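Local structure of alginase (Pseudoalteromonas, 4Q8K) at residues A[172-177]-A[321-326]; A[215-220]-A[351-356]; A[206-211]-A[285-290]; A[202-207]-A[364-369]. The protein cleaves the polysaccharide alginate as a lyase of polysaccharide lyase family 18, probably by beta-elimination at the glycosidic bond. All blocks are in the same frame, centred on the assembly; numbering follows the deposited sequence.

Contact 1: residues A[172-177]-A[321-326]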
loop_
_atom_site.group_PDB
_atom_site.type_symbol
_atom_site.label_atom_id
_atom_site.label_comp_id
_atom_site.label_asym_id
_atom_site.label_seq_id
_atom_site.Cartn_x
_atom_site.Cartn_y
_atom_site.Cartn_z
ATOM N N PHE A 172 -4.910 9.972 2.245
ATOM C CA PHE A 172 -3.517 9.871 1.826
ATOM C C PHE A 172 -3.351 10.422 0.419
ATOM O O PHE A 172 -3.914 9.888 -0.539
ATOM C CB PHE A 172 -3.029 8.420 1.891
ATOM C CG PHE A 172 -3.151 7.800 3.264
ATOM C CD1 PHE A 172 -2.161 7.995 4.218
ATOM C CD2 PHE A 172 -4.257 7.041 3.602
ATOM C CE1 PHE A 172 -2.266 7.434 5.482
ATOM C CE2 PHE A 172 -4.365 6.477 4.873
ATOM C CZ PHE A 172 -3.375 6.676 5.804
ATOM N N VAL A 173 -2.575 11.498 0.308
ATOM C CA VAL A 173 -2.435 12.234 -0.941
ATOM C C VAL A 173 -0.958 12.470 -1.247
ATOM O O VAL A 173 -0.403 13.523 -0.927
ATOM C CB VAL A 173 -3.159 13.576 -0.844
ATOM C CG1 VAL A 173 -4.651 13.400 -1.121
ATOM C CG2 VAL A 173 -2.934 14.197 0.549
ATOM N N PRO A 174 -0.303 11.476 -1.850
ATOM C CA PRO A 174 1.136 11.521 -2.125
ATOM C C PRO A 174 1.528 12.621 -3.125
ATOM O O PRO A 174 2.671 13.078 -3.078
ATOM C CB PRO A 174 1.422 10.129 -2.691
ATOM C CG PRO A 174 0.103 9.688 -3.257
ATOM C CD PRO A 174 -0.909 10.204 -2.291
ATOM N N LEU A 175 0.612 13.048 -3.987
ATOM C CA LEU A 175 0.921 14.159 -4.893
ATOM C C LEU A 175 1.105 15.457 -4.122
ATOM O O LEU A 175 1.687 16.416 -4.640
ATOM C CB LEU A 175 -0.173 14.349 -5.943
ATOM C CG LEU A 175 -0.407 13.195 -6.921
ATOM C CD1 LEU A 175 -1.671 13.446 -7.729
ATOM C CD2 LEU A 175 0.808 12.960 -7.822
ATOM N N GLU A 176 0.561 15.526 -2.917
ATOM C CA GLU A 176 0.722 16.683 -2.038
ATOM C C GLU A 176 1.815 16.460 -0.980
ATOM O O GLU A 176 2.683 17.290 -0.772
ATOM C CB GLU A 176 -0.614 17.067 -1.402
ATOM C CG GLU A 176 -1.724 17.287 -2.403
ATOM C CD GLU A 176 -3.089 17.467 -1.779
ATOM O OE1 GLU A 176 -3.189 18.283 -0.864
ATOM O OE2 GLU A 176 -4.066 16.817 -2.185
ATOM N N ALA A 177 1.778 15.299 -0.324
ATOM C CA ALA A 177 2.780 14.990 0.694
ATOM C C ALA A 177 4.158 14.791 0.083
ATOM O O ALA A 177 5.176 15.208 0.653
ATOM C CB ALA A 177 2.367 13.762 1.502
ATOM N N ASN A 321 -0.868 5.431 0.863
ATOM C CA ASN A 321 -0.900 5.552 -0.581
ATOM C C ASN A 321 0.519 5.817 -1.043
ATOM O O ASN A 321 1.031 6.935 -0.902
ATOM C CB ASN A 321 -1.868 6.673 -0.980
ATOM C CG ASN A 321 -1.939 6.897 -2.484
ATOM O OD1 ASN A 321 -1.165 6.324 -3.247
ATOM N ND2 ASN A 321 -2.854 7.757 -2.906
ATOM N N TYR A 322 1.168 4.763 -1.532
ATOM C CA TYR A 322 2.517 4.850 -2.075
ATOM C C TYR A 322 2.429 4.783 -3.598
ATOM O O TYR A 322 2.387 3.703 -4.177
ATOM C CB TYR A 322 3.338 3.687 -1.531
ATOM C CG TYR A 322 4.785 3.621 -1.951
ATOM C CD1 TYR A 322 5.378 4.632 -2.700
ATOM C CD2 TYR A 322 5.563 2.524 -1.603
ATOM C CE1 TYR A 322 6.704 4.552 -3.074
ATOM C CE2 TYR A 322 6.894 2.433 -1.978
ATOM C CZ TYR A 322 7.456 3.457 -2.718
ATOM O OH TYR A 322 8.779 3.376 -3.091
ATOM N N LEU A 323 2.401 5.956 -4.231
ATOM C CA LEU A 323 2.215 6.086 -5.678
ATOM C C LEU A 323 3.481 5.714 -6.455
ATOM O O LEU A 323 4.557 6.275 -6.222
ATOM C CB LEU A 323 1.788 7.521 -6.008
ATOM C CG LEU A 323 1.271 7.841 -7.418
ATOM C CD1 LEU A 323 -0.051 7.131 -7.684
ATOM C CD2 LEU A 323 1.123 9.361 -7.585
ATOM N N GLN A 324 3.336 4.753 -7.369
ATOM C CA GLN A 324 4.453 4.150 -8.078
ATOM C C GLN A 324 4.752 4.919 -9.360
ATOM O O GLN A 324 3.848 5.181 -10.147
ATOM C CB GLN A 324 4.115 2.697 -8.434
ATOM C CG GLN A 324 3.757 1.827 -7.223
ATOM C CD GLN A 324 4.926 1.669 -6.257
ATOM O OE1 GLN A 324 4.893 2.177 -5.131
ATOM N NE2 GLN A 324 5.960 0.955 -6.691
ATOM N N SER A 325 6.019 5.278 -9.564
ATOM C CA SER A 325 6.399 6.008 -10.773
ATOM C C SER A 325 6.714 5.004 -11.875
ATOM O O SER A 325 7.847 4.556 -12.009
ATOM C CB SER A 325 7.601 6.916 -10.508
ATOM O OG SER A 325 7.886 7.721 -11.643
ATOM N N GLN A 326 5.689 4.640 -12.644
ATOM C CA GLN A 326 5.798 3.561 -13.625
ATOM C C GLN A 326 4.839 3.801 -14.789
ATOM O O GLN A 326 3.696 4.235 -14.597
ATOM C CB GLN A 326 5.508 2.205 -12.949
ATOM C CG GLN A 326 5.868 0.977 -13.776
ATOM C CD GLN A 326 5.482 -0.319 -13.070
ATOM O OE1 GLN A 326 6.170 -1.330 -13.183
ATOM N NE2 GLN A 326 4.386 -0.281 -12.336
#

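Contact 2: residues A[215-220]-A[351-356]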
loop_
_atom_site.group_PDB
_atom_site.type_symbol
_atom_site.label_atom_id
_atom_site.label_comp_id
_atom_site.label_asym_id
_atom_site.label_seq_id
_atom_site.Cartn_x
_atom_site.Cartn_y
_atom_site.Cartn_z
ATOM N N GLU A 215 -9.622 7.420 -5.407
ATOM C CA GLU A 215 -9.876 8.330 -6.515
ATOM C C GLU A 215 -8.525 8.599 -7.157
ATOM O O GLU A 215 -7.616 9.114 -6.503
ATOM C CB GLU A 215 -10.486 9.635 -6.014
ATOM C CG GLU A 215 -11.837 9.487 -5.331
ATOM C CD GLU A 215 -12.204 10.725 -4.534
ATOM O OE1 GLU A 215 -12.822 11.641 -5.117
ATOM O OE2 GLU A 215 -11.853 10.799 -3.333
ATOM N N MET A 216 -8.374 8.222 -8.423
ATOM C CA MET A 216 -7.065 8.309 -9.065
ATOM C C MET A 216 -7.181 8.407 -10.581
ATOM O O MET A 216 -8.041 7.768 -11.187
ATOM C CB MET A 216 -6.199 7.099 -8.687
ATOM C CG MET A 216 -4.806 7.083 -9.313
ATOM S SD MET A 216 -3.575 6.129 -8.381
ATOM C CE MET A 216 -4.356 4.511 -8.303
ATOM N N SER A 217 -6.288 9.191 -11.181
ATOM C CA SER A 217 -6.230 9.334 -12.635
ATOM C C SER A 217 -6.006 8.008 -13.347
ATOM O O SER A 217 -5.317 7.122 -12.836
ATOM C CB SER A 217 -5.084 10.270 -13.021
ATOM O OG SER A 217 -5.159 11.489 -12.315
ATOM N N ASP A 218 -6.564 7.887 -14.549
ATOM C CA ASP A 218 -6.292 6.730 -15.399
ATOM C C ASP A 218 -4.794 6.429 -15.438
ATOM O O ASP A 218 -3.961 7.344 -15.565
ATOM C CB ASP A 218 -6.806 6.957 -16.829
ATOM C CG ASP A 218 -8.325 7.081 -16.904
ATOM O OD1 ASP A 218 -9.016 6.850 -15.893
ATOM O OD2 ASP A 218 -8.841 7.414 -17.991
ATOM N N GLY A 219 -4.455 5.150 -15.323
ATOM C CA GLY A 219 -3.081 4.691 -15.443
ATOM C C GLY A 219 -2.319 4.691 -14.130
ATOM O O GLY A 219 -1.187 4.207 -14.066
ATOM N N GLY A 220 -2.937 5.227 -13.082
ATOM C CA GLY A 220 -2.285 5.288 -11.785
ATOM C C GLY A 220 -2.043 3.907 -11.184
ATOM O O GLY A 220 -2.773 2.949 -11.475
ATOM N N GLY A 351 0.382 11.685 -16.517
ATOM C CA GLY A 351 -0.970 12.177 -16.371
ATOM C C GLY A 351 -1.618 11.834 -15.033
ATOM O O GLY A 351 -2.849 11.766 -14.937
ATOM N N ILE A 352 -0.803 11.618 -14.002
ATOM C CA ILE A 352 -1.364 11.364 -12.672
ATOM C C ILE A 352 -1.514 12.672 -11.899
ATOM O O ILE A 352 -0.563 13.159 -11.300
ATOM C CB ILE A 352 -0.536 10.363 -11.856
ATOM C CG1 ILE A 352 -0.263 9.098 -12.672
ATOM C CG2 ILE A 352 -1.267 10.027 -10.569
ATOM C CD1 ILE A 352 -1.495 8.470 -13.242
ATOM N N THR A 353 -2.715 13.240 -11.945
ATOM C CA THR A 353 -3.010 14.512 -11.291
ATOM C C THR A 353 -3.948 14.323 -10.111
ATOM O O THR A 353 -4.248 15.276 -9.392
ATOM C CB THR A 353 -3.657 15.524 -12.268
ATOM O OG1 THR A 353 -4.842 14.948 -12.840
ATOM C CG2 THR A 353 -2.683 15.904 -13.383
ATOM N N GLU A 354 -4.425 13.092 -9.929
ATOM C CA GLU A 354 -5.295 12.762 -8.810
ATOM C C GLU A 354 -4.860 11.417 -8.257
ATOM O O GLU A 354 -4.670 10.470 -9.010
ATOM C CB GLU A 354 -6.762 12.696 -9.261
ATOM C CG GLU A 354 -7.770 12.503 -8.131
ATOM C CD GLU A 354 -9.187 12.260 -8.636
ATOM O OE1 GLU A 354 -10.137 12.732 -7.984
ATOM O OE2 GLU A 354 -9.354 11.590 -9.681
ATOM N N SER A 355 -4.671 11.345 -6.944
ATOM C CA SER A 355 -4.402 10.073 -6.276
ATOM C C SER A 355 -4.696 10.219 -4.793
ATOM O O SER A 355 -3.828 10.601 -4.005
ATOM C CB SER A 355 -2.963 9.610 -6.485
ATOM O OG SER A 355 -2.748 8.339 -5.862
ATOM N N LYS A 356 -5.938 9.927 -4.430
ATOM C CA LYS A 356 -6.401 10.118 -3.071
ATOM C C LYS A 356 -6.977 8.815 -2.543
ATOM O O LYS A 356 -7.992 8.331 -3.048
ATOM C CB LYS A 356 -7.467 11.215 -3.018
ATOM C CG LYS A 356 -8.022 11.455 -1.618
ATOM C CD LYS A 356 -9.215 12.388 -1.638
ATOM C CE LYS A 356 -8.793 13.802 -2.011
ATOM N NZ LYS A 356 -9.899 14.779 -1.818
HETATM O O HOH W 1 -10.515 8.877 -1.948
HETATM O O HOH W 2 -11.538 13.985 -4.250
HETATM O O HOH W 3 -12.972 12.556 -7.546
HETATM O O HOH W 4 -4.134 9.878 -16.730
#

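Contact 3: residues A[206-211]-A[285-290]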
loop_
_atom_site.group_PDB
_atom_site.type_symbol
_atom_site.label_atom_id
_atom_site.label_comp_id
_atom_site.label_asym_id
_atom_site.label_seq_id
_atom_site.Cartn_x
_atom_site.Cartn_y
_atom_site.Cartn_z
ATOM N N GLU A 206 -1.307 -9.813 13.698
ATOM C CA GLU A 206 -1.806 -8.495 13.336
ATOM C C GLU A 206 -3.021 -8.567 12.470
ATOM O O GLU A 206 -3.103 -9.377 11.599
ATOM C CB GLU A 206 -0.855 -7.747 12.448
ATOM C CG GLU A 206 0.514 -7.547 12.898
ATOM C CD GLU A 206 1.360 -6.999 11.758
ATOM O OE1 GLU A 206 1.383 -5.787 11.627
ATOM O OE2 GLU A 206 1.973 -7.794 11.054
ATOM N N VAL A 207 -3.921 -7.640 12.689
ATOM C CA VAL A 207 -5.086 -7.505 11.842
ATOM C C VAL A 207 -5.240 -6.035 11.484
ATOM O O VAL A 207 -5.287 -5.181 12.375
ATOM C CB VAL A 207 -6.361 -7.957 12.570
ATOM C CG1 VAL A 207 -7.584 -7.728 11.695
ATOM C CG2 VAL A 207 -6.253 -9.430 12.988
ATOM N N PHE A 208 -5.295 -5.736 10.188
ATOM C CA PHE A 208 -5.617 -4.393 9.732
ATOM C C PHE A 208 -6.868 -4.487 8.880
ATOM O O PHE A 208 -6.963 -5.344 7.998
ATOM C CB PHE A 208 -4.465 -3.791 8.915
ATOM C CG PHE A 208 -4.789 -2.448 8.298
ATOM C CD1 PHE A 208 -4.570 -1.283 9.002
ATOM C CD2 PHE A 208 -5.304 -2.358 7.008
ATOM C CE1 PHE A 208 -4.857 -0.037 8.435
ATOM C CE2 PHE A 208 -5.603 -1.134 6.440
ATOM C CZ PHE A 208 -5.376 0.034 7.158
ATOM N N GLU A 209 -7.839 -3.629 9.168
ATOM C CA GLU A 209 -9.041 -3.548 8.361
ATOM C C GLU A 209 -9.373 -2.090 8.106
ATOM O O GLU A 209 -9.189 -1.246 8.982
ATOM C CB GLU A 209 -10.220 -4.252 9.039
ATOM C CG GLU A 209 -11.470 -4.319 8.162
ATOM C CD GLU A 209 -12.442 -5.414 8.571
ATOM O OE1 GLU A 209 -12.249 -6.038 9.637
ATOM O OE2 GLU A 209 -13.401 -5.656 7.807
ATOM N N ALA A 210 -9.849 -1.805 6.900
ATOM C CA ALA A 210 -10.248 -0.463 6.532
ATOM C C ALA A 210 -11.260 -0.497 5.394
ATOM O O ALA A 210 -11.263 -1.417 4.566
ATOM C CB ALA A 210 -9.031 0.357 6.139
ATOM N N THR A 211 -12.145 0.488 5.396
ATOM C CA THR A 211 -12.996 0.795 4.262
ATOM C C THR A 211 -12.209 1.792 3.409
ATOM O O THR A 211 -11.833 2.878 3.879
ATOM C CB THR A 211 -14.323 1.412 4.742
ATOM O OG1 THR A 211 -15.069 0.420 5.459
ATOM C CG2 THR A 211 -15.158 1.927 3.582
ATOM N N PHE A 285 -14.072 -0.076 -1.361
ATOM C CA PHE A 285 -14.081 -1.504 -1.045
ATOM C C PHE A 285 -13.586 -1.732 0.375
ATOM O O PHE A 285 -13.080 -0.810 1.019
ATOM C CB PHE A 285 -13.241 -2.296 -2.051
ATOM C CG PHE A 285 -11.753 -2.000 -1.994
ATOM C CD1 PHE A 285 -11.208 -0.937 -2.686
ATOM C CD2 PHE A 285 -10.897 -2.827 -1.277
ATOM C CE1 PHE A 285 -9.840 -0.687 -2.639
ATOM C CE2 PHE A 285 -9.542 -2.587 -1.229
ATOM C CZ PHE A 285 -9.004 -1.518 -1.913
ATOM N N ASN A 286 -13.747 -2.955 0.869
ATOM C CA ASN A 286 -13.272 -3.297 2.196
ATOM C C ASN A 286 -11.975 -4.079 2.116
ATOM O O ASN A 286 -11.858 -5.033 1.340
ATOM C CB ASN A 286 -14.331 -4.113 2.947
ATOM C CG ASN A 286 -14.057 -4.195 4.438
ATOM O OD1 ASN A 286 -14.320 -3.244 5.177
ATOM N ND2 ASN A 286 -13.534 -5.331 4.890
ATOM N N LEU A 287 -10.998 -3.668 2.916
ATOM C CA LEU A 287 -9.702 -4.326 2.950
ATOM C C LEU A 287 -9.428 -4.932 4.321
ATOM O O LEU A 287 -9.518 -4.253 5.336
ATOM C CB LEU A 287 -8.580 -3.338 2.602
ATOM C CG LEU A 287 -7.158 -3.907 2.635
ATOM C CD1 LEU A 287 -6.947 -4.958 1.567
ATOM C CD2 LEU A 287 -6.146 -2.766 2.457
ATOM N N ARG A 288 -9.091 -6.213 4.345
ATOM C CA ARG A 288 -8.661 -6.856 5.587
ATOM C C ARG A 288 -7.356 -7.608 5.364
ATOM O O ARG A 288 -7.272 -8.492 4.514
ATOM C CB ARG A 288 -9.737 -7.807 6.137
ATOM C CG ARG A 288 -9.410 -8.370 7.522
ATOM C CD ARG A 288 -10.651 -8.988 8.188
ATOM N NE ARG A 288 -10.420 -9.314 9.597
ATOM C CZ ARG A 288 -10.113 -10.530 10.025
ATOM N NH1 ARG A 288 -9.906 -10.772 11.316
ATOM N NH2 ARG A 288 -10.017 -11.517 9.148
ATOM N N VAL A 289 -6.338 -7.249 6.136
ATOM C CA VAL A 289 -5.043 -7.899 6.051
ATOM C C VAL A 289 -4.743 -8.524 7.397
ATOM O O VAL A 289 -4.758 -7.839 8.418
ATOM C CB VAL A 289 -3.927 -6.884 5.712
ATOM C CG1 VAL A 289 -2.580 -7.573 5.646
ATOM C CG2 VAL A 289 -4.237 -6.189 4.398
ATOM N N VAL A 290 -4.477 -9.825 7.394
ATOM C CA VAL A 290 -4.138 -10.529 8.621
ATOM C C VAL A 290 -2.774 -11.180 8.506
ATOM O O VAL A 290 -2.488 -11.862 7.526
ATOM C CB VAL A 290 -5.173 -11.628 8.938
ATOM C CG1 VAL A 290 -4.830 -12.304 10.255
ATOM C CG2 VAL A 290 -6.582 -11.042 8.964
HETATM O O HOH W 5 -13.742 -1.477 7.372
#

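Contact 4: residues A[202-207]-A[364-369]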
loop_
_atom_site.group_PDB
_atom_site.type_symbol
_atom_site.label_atom_id
_atom_site.label_comp_id
_atom_site.label_asym_id
_atom_site.label_seq_id
_atom_site.Cartn_x
_atom_site.Cartn_y
_atom_site.Cartn_z
ATOM N N THR A 202 6.749 -14.088 11.991
ATOM C CA THR A 202 6.277 -15.244 12.747
ATOM C C THR A 202 6.093 -14.972 14.240
ATOM O O THR A 202 5.733 -15.873 14.997
ATOM C CB THR A 202 7.248 -16.432 12.596
ATOM O OG1 THR A 202 8.580 -16.003 12.905
ATOM C CG2 THR A 202 7.211 -16.976 11.173
ATOM N N GLN A 203 6.343 -13.743 14.670
ATOM C CA GLN A 203 6.220 -13.414 16.081
ATOM C C GLN A 203 5.083 -12.470 16.403
ATOM O O GLN A 203 4.976 -11.993 17.525
ATOM C CB GLN A 203 7.530 -12.841 16.620
ATOM C CG GLN A 203 8.669 -13.830 16.608
ATOM C CD GLN A 203 9.934 -13.233 17.164
ATOM O OE1 GLN A 203 10.310 -12.112 16.812
ATOM N NE2 GLN A 203 10.596 -13.968 18.057
ATOM N N THR A 204 4.228 -12.149 15.436
ATOM C CA THR A 204 3.041 -11.365 15.726
ATOM C C THR A 204 1.772 -11.866 15.130
ATOM O O THR A 204 1.770 -12.455 14.100
ATOM C CB THR A 204 3.105 -9.903 15.213
ATOM O OG1 THR A 204 3.400 -9.883 13.825
ATOM C CG2 THR A 204 4.139 -9.164 15.893
ATOM N N TYR A 205 0.680 -11.496 15.766
ATOM C CA TYR A 205 -0.628 -11.619 15.197
ATOM C C TYR A 205 -1.140 -10.193 14.954
ATOM O O TYR A 205 -1.328 -9.467 15.870
ATOM C CB TYR A 205 -1.569 -12.421 16.113
ATOM C CG TYR A 205 -2.961 -12.514 15.588
ATOM C CD1 TYR A 205 -3.309 -13.451 14.650
ATOM C CD2 TYR A 205 -3.912 -11.640 15.999
ATOM C CE1 TYR A 205 -4.572 -13.515 14.159
ATOM C CE2 TYR A 205 -5.169 -11.694 15.500
ATOM C CZ TYR A 205 -5.484 -12.636 14.587
ATOM O OH TYR A 205 -6.730 -12.655 14.111
ATOM N N GLU A 206 -1.307 -9.813 13.698
ATOM C CA GLU A 206 -1.806 -8.495 13.336
ATOM C C GLU A 206 -3.021 -8.567 12.470
ATOM O O GLU A 206 -3.103 -9.377 11.599
ATOM C CB GLU A 206 -0.855 -7.747 12.448
ATOM C CG GLU A 206 0.514 -7.547 12.898
ATOM C CD GLU A 206 1.360 -6.999 11.758
ATOM O OE1 GLU A 206 1.383 -5.787 11.627
ATOM O OE2 GLU A 206 1.973 -7.794 11.054
ATOM N N VAL A 207 -3.921 -7.640 12.689
ATOM C CA VAL A 207 -5.086 -7.505 11.842
ATOM C C VAL A 207 -5.240 -6.035 11.484
ATOM O O VAL A 207 -5.287 -5.181 12.375
ATOM C CB VAL A 207 -6.361 -7.957 12.570
ATOM C CG1 VAL A 207 -7.584 -7.728 11.695
ATOM C CG2 VAL A 207 -6.253 -9.430 12.988
ATOM N N TYR A 364 -6.748 -1.627 13.803
ATOM C CA TYR A 364 -5.477 -2.296 13.799
ATOM C C TYR A 364 -5.236 -2.943 15.137
ATOM O O TYR A 364 -5.371 -2.320 16.136
ATOM C CB TYR A 364 -4.321 -1.349 13.481
ATOM C CG TYR A 364 -3.015 -2.034 13.427
ATOM C CD1 TYR A 364 -2.648 -2.804 12.359
ATOM C CD2 TYR A 364 -2.144 -1.942 14.470
ATOM C CE1 TYR A 364 -1.433 -3.430 12.331
ATOM C CE2 TYR A 364 -0.946 -2.573 14.461
ATOM C CZ TYR A 364 -0.583 -3.320 13.405
ATOM O OH TYR A 364 0.607 -3.955 13.453
ATOM N N THR A 365 -4.897 -4.213 15.122
ATOM C CA THR A 365 -4.481 -4.886 16.336
ATOM C C THR A 365 -3.183 -5.587 16.118
ATOM O O THR A 365 -2.920 -6.087 15.066
ATOM C CB THR A 365 -5.503 -5.926 16.829
ATOM O OG1 THR A 365 -5.447 -7.051 15.987
ATOM C CG2 THR A 365 -6.868 -5.415 16.820
ATOM N N ARG A 366 -2.399 -5.633 17.180
ATOM C CA ARG A 366 -1.089 -6.186 17.162
ATOM C C ARG A 366 -0.780 -6.884 18.481
ATOM O O ARG A 366 -0.808 -6.277 19.506
ATOM C CB ARG A 366 -0.091 -5.070 16.981
ATOM C CG ARG A 366 1.347 -5.470 16.952
ATOM C CD ARG A 366 2.225 -4.228 16.904
ATOM N NE ARG A 366 3.613 -4.583 16.755
ATOM C CZ ARG A 366 4.163 -4.931 15.616
ATOM N NH1 ARG A 366 3.446 -4.946 14.536
ATOM N NH2 ARG A 366 5.413 -5.259 15.571
ATOM N N GLU A 367 -0.533 -8.176 18.416
ATOM C CA GLU A 367 -0.051 -8.948 19.555
ATOM C C GLU A 367 1.213 -9.715 19.267
ATOM O O GLU A 367 1.339 -10.394 18.289
ATOM C CB GLU A 367 -1.122 -9.882 20.104
ATOM C CG GLU A 367 -2.045 -10.487 19.090
ATOM C CD GLU A 367 -3.504 -10.296 19.432
ATOM O OE1 GLU A 367 -3.865 -9.230 19.935
ATOM O OE2 GLU A 367 -4.290 -11.226 19.202
ATOM N N THR A 368 2.168 -9.609 20.160
ATOM C CA THR A 368 3.467 -10.185 19.920
ATOM C C THR A 368 3.731 -11.409 20.806
ATOM O O THR A 368 3.193 -11.516 21.890
ATOM C CB THR A 368 4.554 -9.131 20.132
ATOM O OG1 THR A 368 4.139 -7.918 19.527
ATOM C CG2 THR A 368 5.812 -9.562 19.490
ATOM N N ASN A 369 4.575 -12.316 20.332
ATOM C CA ASN A 369 4.841 -13.575 21.023
ATOM C C ASN A 369 6.306 -13.948 20.904
ATOM O O ASN A 369 7.125 -12.976 20.905
ATOM C CB ASN A 369 3.954 -14.676 20.463
ATOM C CG ASN A 369 3.748 -15.818 21.431
ATOM O OD1 ASN A 369 4.684 -16.536 21.748
ATOM N ND2 ASN A 369 2.513 -16.008 21.881
HETATM O O HOH W 6 4.207 -5.165 11.648
#

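Contact 1: residues A[172-177]-A[321-326]
With its CG anti to the backbone N (chi1 179°), Asn321 reaches across to residues 172-177 and lays its amide against Pro174; the two side chains cross at about a right angle. The proline ring meets the amide through CG and CD, with Pro174 CD 3.2 Å from Asn321 ND2. The same nitrogen donates a weak hydrogen bond of 3.4 Å to Phe172 O. Nearer the backbone, the CB atoms of Phe172 and Asn321 touch at 3.6 Å, but the phenyl ring leads off elsewhere, its CG lying beside its own backbone N (chi1 -58°). Further along, the contact is purely apolar: Pro174 CG packs on Leu323 CB at 3.9 Å, and Leu175 CD2 meets Leu323 CD2 at 3.6 Å. Val173 sits at the N-cap position of the short helix 174-177. The buried amide of Asn321 is satisfied mainly from outside, OD1 by Thr222 OG1 and ND2 by Ser355 OG. With an alanine here, both hydroxyls would probably lose their amide partner and a gap would open beside the Pro174 ring. Trp187 of strand 186-193 packs on Pro174 and Leu175, and Phe347 of helix 340-349 on Leu323. Phe172 ends strand 169-172 of the seven-stranded sheet, whereas strand 321-324 belongs to the other, so the contact packs the two sheets of the concanavalin-like beta-sandwich together at this end.

Contact 2: residues A[215-220]-A[351-356]
Glu215 and Lys356 form an antiparallel hydrogen-bonded pair, with Lys356 N to Glu215 O at 2.8 Å and Glu215 N to Lys356 O at 3.0 Å. Met216 and Ser355 follow as a non-hydrogen-bonded pair, after which Ser217 N still donates a hydrogen bond to Glu354 O. Residues 217-220 then make a type II turn closed by Gly220 N to Ser217 O, while in the other segment Gly351 ends helix 340-349 in a Schellman motif. The pairing thus fastens ends of strands 204-216 and 355-368, central neighbours in one sheet of the concanavalin-like beta-sandwich; the turn also bonds through Gly219 N to Asp242, a calcium ligand. Ser217 OG lies beside its own backbone N (chi1 -52°) and takes two N-H groups, Thr353 N and Glu354 N, each at 3.0 Å. Ile352 CD1 packs against the turn, 3.6 Å from Gly220 N. On the opposite face from Met216 and Ser355, Glu215 and Lys356 run side by side, Glu215 OE2 touching Lys356 CD at 3.5 Å. One water joins Glu215 OE1 to Lys356 NZ; another donates to Glu215 OE1 and Glu354 OE1, bridging carboxylate oxygens only 4.1 Å apart and probably easing their repulsion.

Contact 3: residues A[206-211]-A[285-290]
Phe208 and Val289 exchange a pair of backbone hydrogen bonds, as do Ala210 and Leu287, with Val289 N to Phe208 O at 2.7 Å; the non-hydrogen-bonded pairs Val207-Val290, Glu209-Arg288 and Thr211-Asn286 alternate with them. In these gaps CA-H groups approach carbonyls, the shortest being Glu209 CA to Leu287 O at 3.1 Å. The two antiparallel strands are neighbours in the seven-stranded sheet of the alginate lyase beta-sandwich, and the side chains of Phe208, Ala210, Leu287 and Val289 share the face that looks into the core, where Phe317 and Phe319 meet the Phe208 ring and Ile224 packs on Leu287. Across the pair, Leu287 CD2 comes to the edge of the Phe208 ring, 4.3 Å from Phe208 CE2. Polar contacts gather on the other face. Glu209 CG stands anti to the backbone N (chi1 -174°) and the chain runs on extended, which carries the carboxylate across to Asn286 and Arg288. Asn286 ND2 donates to the anti side of Glu209 OE2 at 2.9 Å and 167°, with the carboxylate turned 70° from the amide. The other oxygen, Glu209 OE1, lies at the guanidinium edge in a long salt bridge, 3.8 Å from Arg288 NE. A leucine in place of Glu209 would probably leave Asn286 ND2 without this acceptor and take from Arg288 this distant carboxylate. Val207 CG1 packs obliquely against the same guanidinium, 3.8 Å from Arg288 NH1. One water links Thr211 OG1 with Asn286 OD1, to which it donates.

Contact 4: residues A[202-207]-A[364-369]
Tyr205 and Glu367 pair through two backbone hydrogen bonds, Val207 and Thr365 through two more, and Asn369 N extends the pairing by bonding to Gln203 O at 2.9 Å, although Asn369 itself is poorly ordered. The polar cluster lies on the inner face. There the Tyr364 hydroxyl donates to the anti lone pair of Glu206 OE1, with Tyr364 OH to Glu206 OE1 at 2.7 Å, the oxygen lying in the ring plane at its edge while the carboxylate stands 83° from the ring. Arg366 NH1 in turn donates to Tyr364 OH at 3.2 Å, close to the guanidinium plane. The salt bridge of Arg366 NH1 with Glu206 OE1 is long, 3.7 Å, and a water that donates to OE1 and accepts from NH1 bridges it. Glu206 OE2 is held by His227 and Asn291, and Arg366 NH2 by Leu197 O. Packing is lighter: Thr204 CG2 sits over one guanidinium face, and on the outer face the Glu367 side chain, bent at chi2 (-128°), lies alongside Tyr205, Glu367 OE2 3.3 Å from Tyr205 CD2. Running at 176° to each other, the segments pair the last strand of the chain with the start of strand 204-216, an antiparallel arrangement characteristic of the jelly-roll sandwich of concanavalin-like lyases.

In the fold
From the N terminus, residues 172-177 open the first loop, closed by contact 1 at 321-326. Residues 202-207 open contact 4, closed only by the last modelled residues, 364-369, so that it crosses contact 1. The overlapping segment 206-211 starts contact 3, closed at 285-290 and nested inside contact 1. Residues 215-220, later on the same strand 204-216, open contact 2, which crosses contacts 1 and 3 and is nested inside contact 4. Contacts 2, 3 and 4 thus join strand 204-216 to both sheet neighbours, 284-292 and 355-368, whereas contact 1 ties in strand 321-324 of the other sheet and touches contact 2 through Asn321 and Ser355.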